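Local coordinates for protein cruciform cutting endonuclease 1, mitochondrial (Schizosaccharomyces pombe, PDB 1KCF) that resolves four-way Holliday junctions in mitochondria as a homodimeric, magnesium-dependent endonuclease that cuts at the point of strand exchange after CT and TT sequences, at residues M116-Y121 against M137-L142; E87-S92 against T132-M137; F52-A57 against N79-Q84; H68-E73 against D230-A235. One frame throughout, in Å; residues are numbered along the deposited sequence.

How the contacts relate
The four contacts all lie within one RNase H-like catalytic domain. Contacts 1 and 2 lie side by side, centres about 10 Å apart; they share Met137 of helix 128-151, and both touch the second subunit. Contacts 3 and 4, centres about 9 Å apart, are joined by the pairing of strands 52-59 and 65-73, with Phe52 O and Glu73 N 2.6 Å apart in a probable hydrogen bond. Contact 4 contains the magnesium-binding Asp230. The side chains of Ser231 in contact 4, Arg118 in contact 1 and Phe52 in contact 3 come within about 4, 6 and 7 Å of that of Asp46, also a magnesium-binding residue, whereas contact 2 lies away from the metal site.

Contact 1 of 4, residues M116-Y121 against M137-L142; sequences MERQRY and MLESML
Glu139 is the first residue of 137-142 to meet the strand, and it meets Arg118 and Met116 together. Its chain runs out extended from the helix, far enough to carry the carboxylate to the guanidinium. OE1 sits over one face of that group, 2.8 Å from Arg118 NH1, in a salt bridge. The two planes stand 85° apart, so the ions do not form the flat, two-pronged pair; the accompanying bond from Arg118 NH2 to Glu139 OE2, 2.8 Å long, is bent to 124° and weak. Arg118 NH2 probably also donates to Asn136 OD1, one helical turn earlier. A water 2.8 Å from Glu139 OE1 lies 3.4 Å from Met116 O, a weak link to the strand backbone. Nearer the helix, the apolar part of Glu139 is used as well: its CG lies 4.1 Å from Met116 SD. One turn on comes Leu142, whose CD1 touches Met116 CE at 3.7 Å. The flexible thioether suits this place, since a bend at its last torsion (chi3 -81°) brings the methyl to the leucine. Contact thus changes along the helix from mainly ionic at Glu139 to apolar at Leu142. The axes of 116-118 and 137-142 run nearly antiparallel, 10.1 Å apart at their closest. Leu47 of the neighbouring strand 42-47 also touches Met116, Glu139 and Leu142. Met137 and Met141 pack on helix 91-109, while Ser140 meets Met137 of the second subunit.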
loop_
_atom_site.group_PDB
_atom_site.type_symbol
_atom_site.label_atom_id
_atom_site.label_comp_id
_atom_site.label_asym_id
_atom_site.label_seq_id
_atom_site.Cartn_x
_atom_site.Cartn_y
_atom_site.Cartn_z
ATOM N N MET A 116 14.162 1.101 1.905
ATOM C CA MET A 116 13.055 2.032 1.797
ATOM C C MET A 116 12.856 2.856 3.061
ATOM O O MET A 116 12.836 2.337 4.175
ATOM C CB MET A 116 11.778 1.264 1.465
ATOM C CG MET A 116 10.727 2.066 0.717
ATOM S SD MET A 116 9.305 1.027 0.295
ATOM C CE MET A 116 9.923 0.210 -1.173
ATOM N N GLU A 117 12.713 4.157 2.866
ATOM C CA GLU A 117 12.504 5.083 3.958
ATOM C C GLU A 117 11.628 6.187 3.394
ATOM O O GLU A 117 11.694 6.480 2.207
ATOM C CB GLU A 117 13.856 5.629 4.412
ATOM C CG GLU A 117 13.837 6.485 5.642
ATOM C CD GLU A 117 15.229 6.664 6.225
ATOM O OE1 GLU A 117 15.591 7.812 6.551
ATOM O OE2 GLU A 117 15.959 5.657 6.362
ATOM N N ARG A 118 10.782 6.776 4.223
ATOM C CA ARG A 118 9.926 7.858 3.749
ATOM C C ARG A 118 10.764 9.121 3.659
ATOM O O ARG A 118 11.642 9.350 4.490
ATOM C CB ARG A 118 8.765 8.110 4.713
ATOM C CG ARG A 118 7.660 7.074 4.690
ATOM C CD ARG A 118 6.593 7.420 5.726
ATOM N NE ARG A 118 5.464 6.495 5.692
ATOM C CZ ARG A 118 5.536 5.206 6.011
ATOM N NH1 ARG A 118 6.691 4.675 6.398
ATOM N NH2 ARG A 118 4.452 4.445 5.933
ATOM N N GLN A 119 10.500 9.938 2.651
ATOM C CA GLN A 119 11.234 11.182 2.508
ATOM C C GLN A 119 10.858 12.058 3.702
ATOM O O GLN A 119 9.834 11.828 4.349
ATOM C CB GLN A 119 10.846 11.885 1.204
ATOM C CG GLN A 119 11.518 13.234 1.016
ATOM C CD GLN A 119 13.016 13.122 0.803
ATOM O OE1 GLN A 119 13.469 12.682 -0.254
ATOM N NE2 GLN A 119 13.792 13.514 1.810
ATOM N N ARG A 120 11.698 13.037 4.014
ATOM C CA ARG A 120 11.405 13.938 5.121
ATOM C C ARG A 120 10.259 14.851 4.685
ATOM O O ARG A 120 10.279 15.391 3.584
ATOM C CB ARG A 120 12.633 14.771 5.456
ATOM N N TYR A 121 9.254 15.009 5.535
ATOM C CA TYR A 121 8.131 15.879 5.200
ATOM C C TYR A 121 8.548 17.356 5.152
ATOM O O TYR A 121 9.377 17.802 5.946
ATOM C CB TYR A 121 7.000 15.728 6.223
ATOM C CG TYR A 121 5.868 16.712 6.011
ATOM C CD1 TYR A 121 4.934 16.524 4.989
ATOM C CD2 TYR A 121 5.745 17.848 6.815
ATOM C CE1 TYR A 121 3.906 17.446 4.774
ATOM C CE2 TYR A 121 4.724 18.777 6.609
ATOM C CZ TYR A 121 3.807 18.571 5.588
ATOM O OH TYR A 121 2.792 19.479 5.384
ATOM N N MET A 137 0.596 4.935 0.847
ATOM C CA MET A 137 0.046 4.154 -0.245
ATOM C C MET A 137 1.149 3.628 -1.156
ATOM O O MET A 137 1.142 2.459 -1.535
ATOM C CB MET A 137 -0.928 5.011 -1.055
ATOM C CG MET A 137 -1.978 4.209 -1.786
ATOM S SD MET A 137 -3.121 5.235 -2.710
ATOM C CE MET A 137 -3.859 6.185 -1.371
ATOM N N LEU A 138 2.086 4.505 -1.506
ATOM C CA LEU A 138 3.205 4.153 -2.370
ATOM C C LEU A 138 4.014 3.030 -1.731
ATOM O O LEU A 138 4.279 2.003 -2.350
ATOM C CB LEU A 138 4.108 5.369 -2.580
ATOM C CG LEU A 138 4.594 5.642 -4.005
ATOM C CD1 LEU A 138 5.736 6.649 -3.953
ATOM C CD2 LEU A 138 5.063 4.353 -4.660
ATOM N N GLU A 139 4.399 3.240 -0.480
ATOM C CA GLU A 139 5.165 2.254 0.263
ATOM C C GLU A 139 4.435 0.915 0.301
ATOM O O GLU A 139 5.013 -0.127 -0.009
ATOM C CB GLU A 139 5.404 2.753 1.691
ATOM C CG GLU A 139 5.974 1.714 2.639
ATOM C CD GLU A 139 6.215 2.267 4.034
ATOM O OE1 GLU A 139 7.196 3.016 4.213
ATOM O OE2 GLU A 139 5.421 1.961 4.950
ATOM N N SER A 140 3.163 0.956 0.685
ATOM C CA SER A 140 2.340 -0.243 0.789
ATOM C C SER A 140 2.254 -1.036 -0.507
ATOM O O SER A 140 2.386 -2.258 -0.498
ATOM C CB SER A 140 0.926 0.118 1.240
ATOM O OG SER A 140 0.929 0.596 2.566
ATOM N N MET A 141 2.019 -0.340 -1.612
ATOM C CA MET A 141 1.903 -0.997 -2.905
ATOM C C MET A 141 3.224 -1.612 -3.363
ATOM O O MET A 141 3.245 -2.739 -3.865
ATOM C CB MET A 141 1.370 -0.010 -3.950
ATOM C CG MET A 141 -0.030 0.508 -3.615
ATOM S SD MET A 141 -0.787 1.508 -4.913
ATOM C CE MET A 141 -2.519 1.411 -4.456
ATOM N N LEU A 142 4.320 -0.879 -3.182
ATOM C CA LEU A 142 5.637 -1.371 -3.566
ATOM C C LEU A 142 5.961 -2.655 -2.810
ATOM O O LEU A 142 6.538 -3.583 -3.374
ATOM C CB LEU A 142 6.710 -0.314 -3.286
ATOM C CG LEU A 142 6.711 0.911 -4.208
ATOM C CD1 LEU A 142 7.827 1.851 -3.793
ATOM C CD2 LEU A 142 6.898 0.474 -5.658
HETATM O O HOH W 1 9.532 1.563 4.237
#

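Contact 2 of 4, residues E87-S92 against T132-M137; sequences EDFQPS and TLRVNM
Arg134 of helix 128-151 lies along the ring of Phe89 from CG to its guanidinium. From CB the chain leaves with CG beside the backbone N (chi1 -58°) and stays extended to NE, carrying the charged group across the face. CG comes first, 3.6 Å from Phe89 CD2. CD follows over the face in a CH-pi contact, 3.9 Å from the Phe89 centroid. NE stands above the ring toward its rim, and Arg134 CZ is 3.3 Å from Phe89 CZ. At the tip, NH1 lies 3.6 Å from Phe89 CZ and NH2 3.5 Å from Phe89 CE1. Guanidinium and ring planes are 8° apart. One turn along, Met137 SD lies 4.3 Å from Pro91 CA, and Pro91 also packs on Tyr143 of the second subunit. The contact joins this helix to the loop before helix 91-109, where Asp88 OD1 accepts from Gln90 N in an Asx turn. Arginine suits phenylalanine here, both groups being flat, one cationic, one rich in pi electrons. The result is a cation-pi stack: with the planes parallel, the guanidinium N-H bonds run alongside the ring and need not be spent on it, and the nearby Glu87 carboxylate may add some attraction.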
loop_
_atom_site.group_PDB
_atom_site.type_symbol
_atom_site.label_atom_id
_atom_site.label_comp_id
_atom_site.label_asym_id
_atom_site.label_seq_id
_atom_site.Cartn_x
_atom_site.Cartn_y
_atom_site.Cartn_z
ATOM N N GLU A 87 -0.877 13.112 -12.355
ATOM C CA GLU A 87 -1.197 13.265 -10.944
ATOM C C GLU A 87 -2.645 12.878 -10.669
ATOM O O GLU A 87 -3.574 13.458 -11.227
ATOM C CB GLU A 87 -0.943 14.707 -10.493
ATOM C CG GLU A 87 -0.737 14.854 -8.990
ATOM C CD GLU A 87 -0.294 16.251 -8.588
ATOM O OE1 GLU A 87 0.501 16.865 -9.332
ATOM O OE2 GLU A 87 -0.727 16.730 -7.518
ATOM N N ASP A 88 -2.820 11.882 -9.808
ATOM C CA ASP A 88 -4.135 11.384 -9.422
ATOM C C ASP A 88 -3.877 10.417 -8.277
ATOM O O ASP A 88 -3.271 9.363 -8.473
ATOM C CB ASP A 88 -4.796 10.641 -10.584
ATOM C CG ASP A 88 -6.219 10.214 -10.269
ATOM O OD1 ASP A 88 -6.524 9.962 -9.084
ATOM O OD2 ASP A 88 -7.033 10.115 -11.209
ATOM N N PHE A 89 -4.337 10.769 -7.085
ATOM C CA PHE A 89 -4.105 9.928 -5.926
ATOM C C PHE A 89 -5.225 8.943 -5.624
ATOM O O PHE A 89 -5.469 8.586 -4.469
ATOM C CB PHE A 89 -3.807 10.814 -4.719
ATOM C CG PHE A 89 -2.741 11.841 -4.989
ATOM C CD1 PHE A 89 -3.078 13.170 -5.214
ATOM C CD2 PHE A 89 -1.405 11.467 -5.064
ATOM C CE1 PHE A 89 -2.102 14.113 -5.511
ATOM C CE2 PHE A 89 -0.419 12.403 -5.362
ATOM C CZ PHE A 89 -0.769 13.730 -5.586
ATOM N N GLN A 90 -5.899 8.501 -6.681
ATOM C CA GLN A 90 -6.969 7.523 -6.555
ATOM C C GLN A 90 -6.285 6.154 -6.496
ATOM O O GLN A 90 -5.343 5.896 -7.244
ATOM C CB GLN A 90 -7.894 7.605 -7.763
ATOM N N PRO A 91 -6.752 5.262 -5.606
ATOM C CA PRO A 91 -6.192 3.917 -5.438
ATOM C C PRO A 91 -5.756 3.236 -6.734
ATOM O O PRO A 91 -4.708 2.589 -6.780
ATOM C CB PRO A 91 -7.320 3.170 -4.736
ATOM C CG PRO A 91 -7.891 4.230 -3.851
ATOM C CD PRO A 91 -7.961 5.428 -4.779
ATOM N N SER A 92 -6.552 3.388 -7.788
ATOM C CA SER A 92 -6.235 2.781 -9.076
ATOM C C SER A 92 -5.095 3.504 -9.789
ATOM O O SER A 92 -4.322 2.890 -10.528
ATOM C CB SER A 92 -7.474 2.770 -9.963
ATOM N N THR A 132 0.782 12.086 4.020
ATOM C CA THR A 132 0.692 10.841 4.770
ATOM C C THR A 132 0.030 9.741 3.948
ATOM O O THR A 132 0.511 8.613 3.917
ATOM C CB THR A 132 -0.104 11.045 6.072
ATOM O OG1 THR A 132 0.652 11.874 6.962
ATOM C CG2 THR A 132 -0.389 9.713 6.752
ATOM N N LEU A 133 -1.069 10.081 3.281
ATOM C CA LEU A 133 -1.793 9.113 2.464
ATOM C C LEU A 133 -1.018 8.704 1.214
ATOM O O LEU A 133 -0.950 7.520 0.878
ATOM C CB LEU A 133 -3.163 9.680 2.071
ATOM C CG LEU A 133 -4.209 9.721 3.195
ATOM C CD1 LEU A 133 -5.418 10.546 2.766
ATOM C CD2 LEU A 133 -4.626 8.293 3.553
ATOM N N ARG A 134 -0.433 9.682 0.530
ATOM C CA ARG A 134 0.332 9.417 -0.682
ATOM C C ARG A 134 1.526 8.500 -0.435
ATOM O O ARG A 134 1.685 7.495 -1.118
ATOM C CB ARG A 134 0.847 10.721 -1.291
ATOM C CG ARG A 134 -0.218 11.730 -1.648
ATOM C CD ARG A 134 0.436 13.021 -2.126
ATOM N NE ARG A 134 -0.529 14.103 -2.300
ATOM C CZ ARG A 134 -0.221 15.311 -2.758
ATOM N NH1 ARG A 134 1.031 15.595 -3.092
ATOM N NH2 ARG A 134 -1.163 16.238 -2.882
ATOM N N VAL A 135 2.366 8.848 0.536
ATOM C CA VAL A 135 3.549 8.045 0.825
ATOM C C VAL A 135 3.239 6.693 1.458
ATOM O O VAL A 135 3.961 5.724 1.227
ATOM C CB VAL A 135 4.548 8.803 1.738
ATOM C CG1 VAL A 135 5.047 10.047 1.026
ATOM C CG2 VAL A 135 3.882 9.174 3.062
ATOM N N ASN A 136 2.182 6.623 2.261
ATOM C CA ASN A 136 1.826 5.353 2.883
ATOM C C ASN A 136 1.339 4.391 1.803
ATOM O O ASN A 136 1.632 3.195 1.835
ATOM C CB ASN A 136 0.720 5.546 3.928
ATOM C CG ASN A 136 1.187 6.337 5.137
ATOM O OD1 ASN A 136 2.386 6.535 5.341
ATOM N ND2 ASN A 136 0.239 6.782 5.956
ATOM N N MET A 137 0.596 4.935 0.847
ATOM C CA MET A 137 0.046 4.154 -0.245
ATOM C C MET A 137 1.149 3.628 -1.156
ATOM O O MET A 137 1.142 2.459 -1.535
ATOM C CB MET A 137 -0.928 5.011 -1.055
ATOM C CG MET A 137 -1.978 4.209 -1.786
ATOM S SD MET A 137 -3.121 5.235 -2.710
ATOM C CE MET A 137 -3.859 6.185 -1.371
#

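Contact 3 of 4, residues F52-A57 against N79-Q84; sequences FSYCFA and NGLDIQ
The rings of Phe52 and Tyr54 each receive one methyl branch of Leu81, and each methyl comes in obliquely. CD1 of Leu81 lies 3.9 Å from Phe52 CE2, while its CD2 is 4.0 Å from Tyr54 CE2, so the forked leucine spans two aromatic residues on the same side of strand 52-59. The leucine lies crosswise to Phe52 but runs antiparallel alongside Tyr54. Tyr54 sets its ring by tucking CG over its own backbone, flanked by N and C (chi1 70°), and that ring also meets Phe109. Leu101 of helix 91-109 touches both Phe52 and Leu81, drawing the helix into the cluster. Leu81 occupies a type I turn running from Asn79 to Asp82, closed by Asp82 N to Asn79 O at 3.1 Å. The side-chain amide of Asn79 ties the loop together: OD1 accepts from Ile83 N at 3.3 Å, the donor tilted 28° from the carbonyl plane, and more weakly from Leu81 N, while ND2 donates weakly to Ile83 O. Asparagine suits the place because one amide can both accept and donate. The chemistry divides the labour: dispersion and the hydrophobic effect hold loop to strand, while hydrogen bonds inside the loop probably help to fix the leucine's position.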
loop_
_atom_site.group_PDB
_atom_site.type_symbol
_atom_site.label_atom_id
_atom_site.label_comp_id
_atom_site.label_asym_id
_atom_site.label_seq_id
_atom_site.Cartn_x
_atom_site.Cartn_y
_atom_site.Cartn_z
ATOM N N PHE A 52 10.831 12.048 -5.350
ATOM C CA PHE A 52 11.270 10.672 -5.175
ATOM C C PHE A 52 12.783 10.717 -5.318
ATOM O O PHE A 52 13.303 11.270 -6.284
ATOM C CB PHE A 52 10.667 9.789 -6.273
ATOM C CG PHE A 52 11.072 8.340 -6.190
ATOM C CD1 PHE A 52 10.411 7.467 -5.333
ATOM C CD2 PHE A 52 12.106 7.850 -6.978
ATOM C CE1 PHE A 52 10.776 6.121 -5.265
ATOM C CE2 PHE A 52 12.479 6.510 -6.917
ATOM C CZ PHE A 52 11.813 5.642 -6.061
ATOM N N SER A 53 13.498 10.158 -4.354
ATOM C CA SER A 53 14.949 10.162 -4.433
ATOM C C SER A 53 15.493 8.749 -4.271
ATOM O O SER A 53 14.919 7.938 -3.552
ATOM C CB SER A 53 15.540 11.070 -3.355
ATOM O OG SER A 53 16.949 11.145 -3.483
ATOM N N TYR A 54 16.598 8.460 -4.949
ATOM C CA TYR A 54 17.209 7.140 -4.867
ATOM C C TYR A 54 18.717 7.240 -5.041
ATOM O O TYR A 54 19.223 8.167 -5.677
ATOM C CB TYR A 54 16.620 6.220 -5.944
ATOM C CG TYR A 54 17.023 6.585 -7.356
ATOM C CD1 TYR A 54 18.247 6.171 -7.880
ATOM C CD2 TYR A 54 16.190 7.364 -8.163
ATOM C CE1 TYR A 54 18.638 6.520 -9.169
ATOM C CE2 TYR A 54 16.570 7.720 -9.455
ATOM C CZ TYR A 54 17.797 7.293 -9.953
ATOM O OH TYR A 54 18.189 7.636 -11.231
ATOM N N CYS A 55 19.429 6.287 -4.454
ATOM C CA CYS A 55 20.882 6.223 -4.553
ATOM C C CYS A 55 21.222 4.745 -4.715
ATOM O O CYS A 55 20.887 3.925 -3.857
ATOM C CB CYS A 55 21.539 6.786 -3.286
ATOM S SG CYS A 55 23.357 6.993 -3.383
ATOM N N PHE A 56 21.860 4.403 -5.826
ATOM C CA PHE A 56 22.232 3.019 -6.101
ATOM C C PHE A 56 23.744 2.937 -5.920
ATOM O O PHE A 56 24.496 3.610 -6.624
ATOM C CB PHE A 56 21.817 2.654 -7.533
ATOM C CG PHE A 56 22.021 1.204 -7.888
ATOM C CD1 PHE A 56 21.546 0.193 -7.061
ATOM C CD2 PHE A 56 22.666 0.851 -9.072
ATOM C CE1 PHE A 56 21.710 -1.148 -7.401
ATOM C CE2 PHE A 56 22.835 -0.489 -9.422
ATOM C CZ PHE A 56 22.354 -1.490 -8.581
ATOM N N ALA A 57 24.185 2.123 -4.964
ATOM C CA ALA A 57 25.608 2.006 -4.676
ATOM C C ALA A 57 26.074 0.606 -4.289
ATOM O O ALA A 57 25.268 -0.300 -4.092
ATOM C CB ALA A 57 25.968 2.979 -3.572
ATOM N N ASN A 79 10.710 13.007 -16.112
ATOM C CA ASN A 79 11.787 12.654 -15.197
ATOM C C ASN A 79 12.743 11.630 -15.789
ATOM O O ASN A 79 12.441 10.996 -16.797
ATOM C CB ASN A 79 11.186 12.114 -13.901
ATOM C CG ASN A 79 10.233 10.962 -14.146
ATOM O OD1 ASN A 79 10.655 9.838 -14.414
ATOM N ND2 ASN A 79 8.938 11.242 -14.074
ATOM N N GLY A 80 13.894 11.469 -15.143
ATOM C CA GLY A 80 14.894 10.529 -15.612
ATOM C C GLY A 80 14.497 9.066 -15.557
ATOM O O GLY A 80 15.131 8.234 -16.203
ATOM N N LEU A 81 13.458 8.739 -14.793
ATOM C CA LEU A 81 13.015 7.353 -14.691
ATOM C C LEU A 81 12.070 6.979 -15.827
ATOM O O LEU A 81 11.572 5.855 -15.890
ATOM C CB LEU A 81 12.334 7.105 -13.341
ATOM C CG LEU A 81 13.281 7.103 -12.135
ATOM C CD1 LEU A 81 12.493 6.929 -10.843
ATOM C CD2 LEU A 81 14.300 5.982 -12.296
ATOM N N ASP A 82 11.827 7.932 -16.721
ATOM C CA ASP A 82 10.948 7.704 -17.862
ATOM C C ASP A 82 9.585 7.184 -17.420
ATOM O O ASP A 82 9.078 6.202 -17.959
ATOM C CB ASP A 82 11.601 6.717 -18.829
ATOM N N ILE A 83 8.994 7.853 -16.437
ATOM C CA ILE A 83 7.690 7.459 -15.925
ATOM C C ILE A 83 6.635 8.485 -16.320
ATOM O O ILE A 83 6.691 9.646 -15.915
ATOM C CB ILE A 83 7.731 7.303 -14.384
ATOM C CG1 ILE A 83 8.591 6.091 -14.021
ATOM C CG2 ILE A 83 6.325 7.148 -13.821
ATOM C CD1 ILE A 83 8.788 5.890 -12.545
ATOM N N GLN A 84 5.682 8.045 -17.133
ATOM C CA GLN A 84 4.607 8.909 -17.591
ATOM C C GLN A 84 3.401 8.636 -16.712
ATOM O O GLN A 84 2.739 7.612 -16.852
ATOM C CB GLN A 84 4.282 8.613 -19.047
#

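Contact 4 of 4, residues H68-E73 against D230-A235; sequences HNWSVE and DSALIA
Trp70 carries this contact, reaching Ser231 and Ala232 from the strand. At His68 and Asn69, which both face Phe56, there is a classic beta bulge. At Trp70 the indole is swung out with CG anti to the backbone N (chi1 -171°), which brings the ring to the helix although the residue's CB does not point there. Its benzo side meets alanine, CZ2 lying 3.4 Å from Ala232 CB; a side chain as small as a methyl lets the large ring come close to the helix. Ser231 OG lies in the indole plane, at the edge of the ring, 3.4 Å from Trp70 NE1. Both polar atoms have clearer partners: Trp70 NE1 donates to Met228 O, and Ser231 OG is hydrogen-bonded to Ser53 OG and to Met228 O. Next along the strand, Ser71 turns from the helix and its OG donates to Glu73 OE1 at 2.6 Å, from above the carboxylate plane, 54° out of it. Val72 leans on Ser53 of the adjoining strand. Glu73 OE2 accepts from Gly80 N in the following loop. Helix 224-253 is thereby seated against the sheet just where it carries Asp230, a magnesium ligand, with Asp46 on strand 42-47 close to Ser231. Acidic metal ligands shared between a central strand and a later helix are a hallmark of the RNase H-like fold of RuvC-family resolvases.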
loop_
_atom_site.group_PDB
_atom_site.type_symbol
_atom_site.label_atom_id
_atom_site.label_comp_id
_atom_site.label_asym_id
_atom_site.label_seq_id
_atom_site.Cartn_x
_atom_site.Cartn_y
_atom_site.Cartn_z
ATOM N N HIS A 68 26.709 4.424 -8.046
ATOM C CA HIS A 68 26.540 4.115 -9.463
ATOM C C HIS A 68 25.531 5.067 -10.105
ATOM O O HIS A 68 25.744 5.585 -11.205
ATOM C CB HIS A 68 26.039 2.680 -9.635
ATOM C CG HIS A 68 26.867 1.657 -8.922
ATOM N ND1 HIS A 68 28.208 1.480 -9.172
ATOM C CD2 HIS A 68 26.534 0.743 -7.980
ATOM C CE1 HIS A 68 28.670 0.500 -8.414
ATOM N NE2 HIS A 68 27.673 0.036 -7.681
ATOM N N ASN A 69 24.418 5.275 -9.415
ATOM C CA ASN A 69 23.370 6.159 -9.900
ATOM C C ASN A 69 22.820 6.913 -8.712
ATOM O O ASN A 69 22.745 6.375 -7.606
ATOM C CB ASN A 69 22.266 5.364 -10.585
ATOM C CG ASN A 69 22.771 4.593 -11.781
ATOM O OD1 ASN A 69 23.262 3.473 -11.649
ATOM N ND2 ASN A 69 22.671 5.199 -12.961
ATOM N N TRP A 70 22.412 8.151 -8.945
ATOM C CA TRP A 70 21.941 8.988 -7.859
ATOM C C TRP A 70 21.084 10.103 -8.428
ATOM O O TRP A 70 21.531 10.842 -9.306
ATOM C CB TRP A 70 23.178 9.545 -7.160
ATOM C CG TRP A 70 22.959 10.260 -5.894
ATOM C CD1 TRP A 70 21.888 10.152 -5.062
ATOM C CD2 TRP A 70 23.880 11.149 -5.256
ATOM N NE1 TRP A 70 22.086 10.915 -3.940
ATOM C CE2 TRP A 70 23.300 11.540 -4.033
ATOM C CE3 TRP A 70 25.143 11.652 -5.602
ATOM C CZ2 TRP A 70 23.936 12.413 -3.146
ATOM C CZ3 TRP A 70 25.780 12.522 -4.718
ATOM C CH2 TRP A 70 25.173 12.893 -3.504
ATOM N N SER A 71 19.855 10.231 -7.934
ATOM C CA SER A 71 18.969 11.267 -8.447
ATOM C C SER A 71 17.700 11.490 -7.627
ATOM O O SER A 71 17.331 10.673 -6.774
ATOM C CB SER A 71 18.582 10.923 -9.894
ATOM O OG SER A 71 17.810 11.946 -10.492
ATOM N N VAL A 72 17.048 12.618 -7.896
ATOM C CA VAL A 72 15.793 12.992 -7.256
ATOM C C VAL A 72 14.855 13.328 -8.409
ATOM O O VAL A 72 15.190 14.134 -9.276
ATOM C CB VAL A 72 15.954 14.219 -6.343
ATOM C CG1 VAL A 72 14.595 14.723 -5.910
ATOM C CG2 VAL A 72 16.770 13.844 -5.120
ATOM N N GLU A 73 13.682 12.709 -8.417
ATOM C CA GLU A 73 12.741 12.908 -9.505
ATOM C C GLU A 73 11.356 13.343 -9.058
ATOM O O GLU A 73 10.941 13.087 -7.935
ATOM C CB GLU A 73 12.609 11.607 -10.300
ATOM C CG GLU A 73 13.935 10.983 -10.695
ATOM C CD GLU A 73 14.644 11.758 -11.780
ATOM O OE1 GLU A 73 15.815 11.432 -12.075
ATOM O OE2 GLU A 73 14.027 12.686 -12.345
ATOM N N ASP A 230 19.849 13.043 1.183
ATOM C CA ASP A 230 19.050 12.166 2.023
ATOM C C ASP A 230 19.184 10.700 1.606
ATOM O O ASP A 230 19.505 9.845 2.433
ATOM C CB ASP A 230 17.583 12.583 1.980
ATOM C CG ASP A 230 16.865 12.298 3.279
ATOM O OD1 ASP A 230 17.223 12.939 4.292
ATOM O OD2 ASP A 230 15.959 11.433 3.294
ATOM N N SER A 231 18.950 10.400 0.330
ATOM C CA SER A 231 19.058 9.017 -0.124
ATOM C C SER A 231 20.494 8.501 -0.047
ATOM O O SER A 231 20.720 7.316 0.199
ATOM C CB SER A 231 18.514 8.858 -1.556
ATOM O OG SER A 231 19.267 9.603 -2.497
ATOM N N ALA A 232 21.467 9.384 -0.255
ATOM C CA ALA A 232 22.866 8.976 -0.193
ATOM C C ALA A 232 23.236 8.586 1.241
ATOM O O ALA A 232 24.008 7.655 1.459
ATOM C CB ALA A 232 23.770 10.105 -0.685
ATOM N N LEU A 233 22.682 9.295 2.220
ATOM C CA LEU A 233 22.962 8.993 3.625
ATOM C C LEU A 233 22.270 7.707 4.045
ATOM O O LEU A 233 22.732 7.012 4.954
ATOM C CB LEU A 233 22.510 10.140 4.531
ATOM C CG LEU A 233 23.317 11.436 4.450
ATOM C CD1 LEU A 233 22.561 12.544 5.150
ATOM C CD2 LEU A 233 24.689 11.229 5.080
ATOM N N ILE A 234 21.161 7.390 3.388
ATOM C CA ILE A 234 20.435 6.165 3.692
ATOM C C ILE A 234 21.269 4.967 3.242
ATOM O O ILE A 234 21.585 4.086 4.042
ATOM C CB ILE A 234 19.065 6.136 2.973
ATOM C CG1 ILE A 234 18.104 7.132 3.634
ATOM C CG2 ILE A 234 18.478 4.734 3.008
ATOM C CD1 ILE A 234 16.759 7.251 2.922
ATOM N N ALA A 235 21.631 4.952 1.961
ATOM C CA ALA A 235 22.423 3.865 1.389
ATOM C C ALA A 235 23.780 3.706 2.063
ATOM O O ALA A 235 24.107 2.626 2.556
ATOM C CB ALA A 235 22.622 4.092 -0.104
#